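Local coordinates for protein halocarboxylic acid dehalogenase DehI (Pseudomonas putida, PDB 3BJX) that probably hydrolyses the carbon-halogen bond of haloalkanoic acids, as a group I alpha-haloacid dehalogenase, at residues R90-I95 / S290-T295; G96-L101 / T295-G300. One frame throughout, in Å; residues are numbered along the deposited sequence.

Contact 1: R90-I95 / S290-T295; sequences RSLLNI and SIIHIT
I292 packs against S91 and L92 with two different branches. Its longer arm leaves beside the backbone N (chi1 -77°) and runs on extended, which carries CD1 to the base of the serine: I292 CD1 lies 3.4 Å from S91 CB, closer than carbons usually pack. A side chain as short as serine fits this tight spot, and S91 OG is satisfied by L87 O in the last turn of helix 78-90. The CG2 methyl of I292 meets leucine: I292 CG2 is 3.7 Å from L92 CD2, the two side chains crossing at about a right angle.

H293 follows with both polar and apolar contacts. With CG anti to its backbone N (chi1 -165°), the imidazole reaches out to the loop. A water in the plane of the ring, at its edge, sits 2.8 Å from H293 ND1 and accepts a hydrogen bond from L93 N at 2.9 Å, so that it links the backbone N-H of the loop to the histidine. L93 CD1 lies over one face of the ring, 4.2 Å from H293 ND1, while I95 CD1 approaches obliquely to 3.9 Å from H293 CE1; the two residues give the imidazole apolar neighbours while its ND1 edge keeps the water.

The non-helical connection after helix 78-90 thus lies against the flank of helix 267-299, 195 residues further on, with one bridging water between them. Helix 301-305 borders the I292 side, with A304 touching both L92 and I292. Helix 230-248 flanks the loop through L239 at S91 and K235 at L93, and helix 112-143 places N126 against I292.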
loop_
_atom_site.group_PDB
_atom_site.type_symbol
_atom_site.label_atom_id
_atom_site.label_comp_id
_atom_site.label_asym_id
_atom_site.label_seq_id
_atom_site.Cartn_x
_atom_site.Cartn_y
_atom_site.Cartn_z
ATOM N N ARG A 90 6.804 17.458 11.395
ATOM C CA ARG A 90 5.838 17.558 10.298
ATOM C C ARG A 90 4.498 16.836 10.507
ATOM O O ARG A 90 3.500 17.206 9.860
ATOM C CB ARG A 90 6.450 17.024 9.015
ATOM C CG ARG A 90 7.527 17.887 8.418
ATOM C CD ARG A 90 7.947 17.191 7.160
ATOM N NE ARG A 90 8.951 17.911 6.405
ATOM C CZ ARG A 90 8.682 18.773 5.438
ATOM N NH1 ARG A 90 7.418 19.074 5.135
ATOM N NH2 ARG A 90 9.688 19.334 4.786
ATOM N N SER A 91 4.474 15.826 11.389
ATOM C CA SER A 91 3.257 15.034 11.685
ATOM C C SER A 91 2.071 15.824 12.233
ATOM O O SER A 91 0.928 15.333 12.226
ATOM C CB SER A 91 3.568 13.923 12.663
ATOM O OG SER A 91 4.638 13.145 12.188
ATOM N N LEU A 92 2.317 17.030 12.724
ATOM C CA LEU A 92 1.225 17.774 13.336
ATOM C C LEU A 92 0.164 18.201 12.314
ATOM O O LEU A 92 0.483 18.700 11.241
ATOM C CB LEU A 92 1.737 18.983 14.124
ATOM C CG LEU A 92 2.551 18.844 15.413
ATOM C CD1 LEU A 92 3.019 20.246 15.749
ATOM C CD2 LEU A 92 1.781 18.265 16.581
ATOM N N LEU A 93 -1.095 17.978 12.665
ATOM C CA LEU A 93 -2.215 18.451 11.869
ATOM C C LEU A 93 -2.649 19.842 12.311
ATOM O O LEU A 93 -2.820 20.123 13.505
ATOM C CB LEU A 93 -3.386 17.483 11.962
ATOM C CG LEU A 93 -3.221 16.108 11.323
ATOM C CD1 LEU A 93 -4.278 15.153 11.874
ATOM C CD2 LEU A 93 -3.292 16.186 9.793
ATOM N N ASN A 94 -2.830 20.719 11.338
ATOM C CA ASN A 94 -3.273 22.072 11.621
ATOM C C ASN A 94 -4.786 22.067 11.713
ATOM O O ASN A 94 -5.470 22.405 10.739
ATOM C CB ASN A 94 -2.823 22.995 10.501
ATOM C CG ASN A 94 -2.679 24.414 10.950
ATOM O OD1 ASN A 94 -2.234 24.678 12.069
ATOM N ND2 ASN A 94 -3.049 25.355 10.075
ATOM N N ILE A 95 -5.306 21.658 12.869
ATOM C CA ILE A 95 -6.747 21.418 13.011
ATOM C C ILE A 95 -7.447 22.463 13.885
ATOM O O ILE A 95 -8.250 23.225 13.358
ATOM C CB ILE A 95 -7.053 19.939 13.420
ATOM C CG1 ILE A 95 -6.894 19.033 12.203
ATOM C CG2 ILE A 95 -8.458 19.775 13.975
ATOM C CD1 ILE A 95 -6.818 17.577 12.546
ATOM N N SER A 290 -1.489 9.745 13.800
ATOM C CA SER A 290 -2.632 9.530 14.690
ATOM C C SER A 290 -2.242 9.696 16.164
ATOM O O SER A 290 -3.004 10.264 16.974
ATOM C CB SER A 290 -3.210 8.120 14.486
ATOM O OG SER A 290 -3.885 7.975 13.248
ATOM N N ILE A 291 -1.063 9.161 16.499
ATOM C CA ILE A 291 -0.557 9.104 17.879
ATOM C C ILE A 291 0.009 10.444 18.312
ATOM O O ILE A 291 -0.185 10.857 19.453
ATOM C CB ILE A 291 0.475 7.925 18.081
ATOM C CG1 ILE A 291 -0.187 6.576 17.743
ATOM C CG2 ILE A 291 1.075 7.920 19.480
ATOM C CD1 ILE A 291 -1.343 6.177 18.608
ATOM N N ILE A 292 0.684 11.137 17.397
ATOM C CA ILE A 292 1.083 12.501 17.674
ATOM C C ILE A 292 -0.154 13.376 17.852
ATOM O O ILE A 292 -0.164 14.244 18.718
ATOM C CB ILE A 292 2.060 13.070 16.590
ATOM C CG1 ILE A 292 3.466 12.508 16.824
ATOM C CG2 ILE A 292 2.099 14.613 16.608
ATOM C CD1 ILE A 292 4.443 12.901 15.802
ATOM N N HIS A 293 -1.201 13.139 17.049
ATOM C CA HIS A 293 -2.474 13.828 17.269
ATOM C C HIS A 293 -3.061 13.624 18.645
ATOM O O HIS A 293 -3.423 14.590 19.294
ATOM C CB HIS A 293 -3.533 13.495 16.226
ATOM C CG HIS A 293 -4.684 14.454 16.246
ATOM N ND1 HIS A 293 -4.524 15.806 16.017
ATOM C CD2 HIS A 293 -6.003 14.265 16.499
ATOM C CE1 HIS A 293 -5.700 16.402 16.112
ATOM N NE2 HIS A 293 -6.610 15.491 16.409
ATOM N N ILE A 294 -3.157 12.380 19.094
ATOM C CA ILE A 294 -3.619 12.089 20.455
ATOM C C ILE A 294 -2.734 12.790 21.497
ATOM O O ILE A 294 -3.229 13.424 22.413
ATOM C CB ILE A 294 -3.639 10.557 20.698
ATOM C CG1 ILE A 294 -4.783 9.902 19.913
ATOM C CG2 ILE A 294 -3.729 10.217 22.182
ATOM C CD1 ILE A 294 -4.613 8.385 19.673
ATOM N N THR A 295 -1.420 12.673 21.340
ATOM C CA THR A 295 -0.460 13.356 22.215
ATOM C C THR A 295 -0.693 14.854 22.300
ATOM O O THR A 295 -0.616 15.433 23.386
ATOM C CB THR A 295 0.979 13.076 21.786
ATOM O OG1 THR A 295 1.124 11.663 21.580
ATOM C CG2 THR A 295 1.969 13.516 22.852
HETATM O O HOH W 1 -1.965 16.667 15.132
#

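Contact 2: G96-L101 / T295-G300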
loop_
_atom_site.group_PDB
_atom_site.type_symbol
_atom_site.label_atom_id
_atom_site.label_comp_id
_atom_site.label_asym_id
_atom_site.label_seq_id
_atom_site.Cartn_x
_atom_site.Cartn_y
_atom_site.Cartn_z
ATOM N N GLY A 96 -7.147 22.495 15.188
ATOM C CA GLY A 96 -7.682 23.491 16.141
ATOM C C GLY A 96 -9.196 23.751 16.199
ATOM O O GLY A 96 -9.915 23.493 15.221
ATOM N N PRO A 97 -9.719 24.172 17.385
ATOM C CA PRO A 97 -9.113 23.958 18.699
ATOM C C PRO A 97 -9.258 22.472 18.966
ATOM O O PRO A 97 -10.020 21.814 18.253
ATOM C CB PRO A 97 -10.031 24.747 19.638
ATOM C CG PRO A 97 -11.360 24.759 18.942
ATOM C CD PRO A 97 -10.998 24.910 17.491
ATOM N N LEU A 98 -8.565 21.939 19.968
ATOM C CA LEU A 98 -8.565 20.488 20.177
ATOM C C LEU A 98 -9.359 20.055 21.399
ATOM O O LEU A 98 -9.516 20.839 22.329
ATOM C CB LEU A 98 -7.125 19.965 20.241
ATOM C CG LEU A 98 -6.332 20.130 18.928
ATOM C CD1 LEU A 98 -4.947 19.616 19.104
ATOM C CD2 LEU A 98 -7.015 19.457 17.723
ATOM N N PRO A 99 -9.894 18.812 21.394
ATOM C CA PRO A 99 -10.414 18.239 22.645
ATOM C C PRO A 99 -9.364 18.320 23.751
ATOM O O PRO A 99 -8.226 17.937 23.527
ATOM C CB PRO A 99 -10.645 16.744 22.298
ATOM C CG PRO A 99 -10.088 16.530 20.893
ATOM C CD PRO A 99 -10.051 17.896 20.249
ATOM N N ASN A 100 -9.722 18.812 24.932
ATOM C CA ASN A 100 -8.802 18.706 26.066
ATOM C C ASN A 100 -8.843 17.275 26.612
ATOM O O ASN A 100 -9.680 16.942 27.452
ATOM C CB ASN A 100 -9.098 19.762 27.140
ATOM C CG ASN A 100 -8.176 19.653 28.352
ATOM O OD1 ASN A 100 -8.090 18.600 28.989
ATOM N ND2 ASN A 100 -7.491 20.740 28.681
ATOM N N LEU A 101 -7.941 16.436 26.108
ATOM C CA LEU A 101 -7.921 14.989 26.406
ATOM C C LEU A 101 -7.639 14.613 27.875
ATOM O O LEU A 101 -8.155 13.616 28.370
ATOM C CB LEU A 101 -6.946 14.253 25.476
ATOM C CG LEU A 101 -6.910 12.724 25.502
ATOM C CD1 LEU A 101 -8.315 12.084 25.396
ATOM C CD2 LEU A 101 -6.007 12.231 24.383
ATOM N N THR A 295 -1.420 12.673 21.340
ATOM C CA THR A 295 -0.460 13.356 22.215
ATOM C C THR A 295 -0.693 14.854 22.300
ATOM O O THR A 295 -0.616 15.433 23.386
ATOM C CB THR A 295 0.979 13.076 21.786
ATOM O OG1 THR A 295 1.124 11.663 21.580
ATOM C CG2 THR A 295 1.969 13.516 22.852
ATOM N N GLU A 296 -0.994 15.468 21.158
ATOM C CA GLU A 296 -1.237 16.901 21.081
ATOM C C GLU A 296 -2.514 17.305 21.832
ATOM O O GLU A 296 -2.569 18.365 22.453
ATOM C CB GLU A 296 -1.310 17.337 19.618
ATOM C CG GLU A 296 -1.336 18.845 19.407
ATOM C CD GLU A 296 -1.660 19.253 17.979
ATOM O OE1 GLU A 296 -1.545 18.432 17.029
ATOM O OE2 GLU A 296 -2.049 20.421 17.808
ATOM N N CYS A 297 -3.541 16.464 21.755
ATOM C CA CYS A 297 -4.787 16.701 22.460
ATOM C C CYS A 297 -4.568 16.590 23.941
ATOM O O CYS A 297 -5.330 17.159 24.713
ATOM C CB CYS A 297 -5.847 15.691 22.050
ATOM S SG CYS A 297 -6.563 15.954 20.420
ATOM N N LEU A 298 -3.521 15.860 24.338
ATOM C CA LEU A 298 -3.195 15.673 25.746
ATOM C C LEU A 298 -2.287 16.775 26.299
ATOM O O LEU A 298 -2.612 17.372 27.325
ATOM C CB LEU A 298 -2.568 14.298 25.993
ATOM C CG LEU A 298 -2.442 13.878 27.468
ATOM C CD1 LEU A 298 -3.813 13.626 28.080
ATOM C CD2 LEU A 298 -1.527 12.654 27.653
ATOM N N ASP A 299 -1.170 17.029 25.612
ATOM C CA ASP A 299 -0.091 17.878 26.125
ATOM C C ASP A 299 0.187 19.142 25.299
ATOM O O ASP A 299 0.973 19.989 25.729
ATOM C CB ASP A 299 1.223 17.092 26.172
ATOM C CG ASP A 299 1.221 15.966 27.179
ATOM O OD1 ASP A 299 0.384 15.921 28.115
ATOM O OD2 ASP A 299 2.097 15.103 27.025
ATOM N N GLY A 300 -0.392 19.247 24.101
ATOM C CA GLY A 300 -0.106 20.374 23.221
ATOM C C GLY A 300 0.934 20.106 22.141
ATOM O O GLY A 300 1.537 19.029 22.087
#
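L98 and E296 cross at about a right angle, and L98 CD1 comes within 3.3 Å of E296 OE2. Glutamate suits this partly exposed place: with CG anti to the backbone N (chi1 -171°) and the chain extended beyond it, its apolar CG and its carboxyl end lie across the L98 CD1 methyl, while the charge stays at a site that is not fully buried. With alanine in its place, a gap would probably open beside L98 CD1, freeing that methyl to shift. One residue on, C297 carries its sulfur beside the backbone N (chi1 -74°), where P99 CG, on a rigid ring, meets C297 SG at 3.6 Å.

Here the end of one helix meets the start of another. L101, the first residue of helix 101-107, donates from L101 N to C297 O at 3.0 Å, reaching the carbonyl from above its plane; N100, the N-cap residue, turns its OD1 to E103 N. G300 leaves helix 267-299 with positive phi, at angles where a CB would collide with D299 O, so glycine fits.

The last pair of leucines cross obliquely: L101 CB lies 4.1 Å from L298 CD1, while I217 and V222 of helix 212-223 also touch L101.

Contacts 1 and 2 lie side by side, their centres about 9 Å apart, as one loop follows one helix. The chain first runs through 90-95 and 96-101, from the end of helix 78-90 to the start of helix 101-107, and nearly 200 residues later through 290-295 and 295-300, the final turns of helix 267-299. T295 lies in both helical segments, 290-295 and 295-300. The two contacts also touch directly: L92 CD2 of contact 1 lies 3.4 Å from E296 OE1 of contact 2, and L98 CD2 lies 3.7 Å from H293 CE1. Together they join a connection between early helices to the C-terminal part of this strand-free fold.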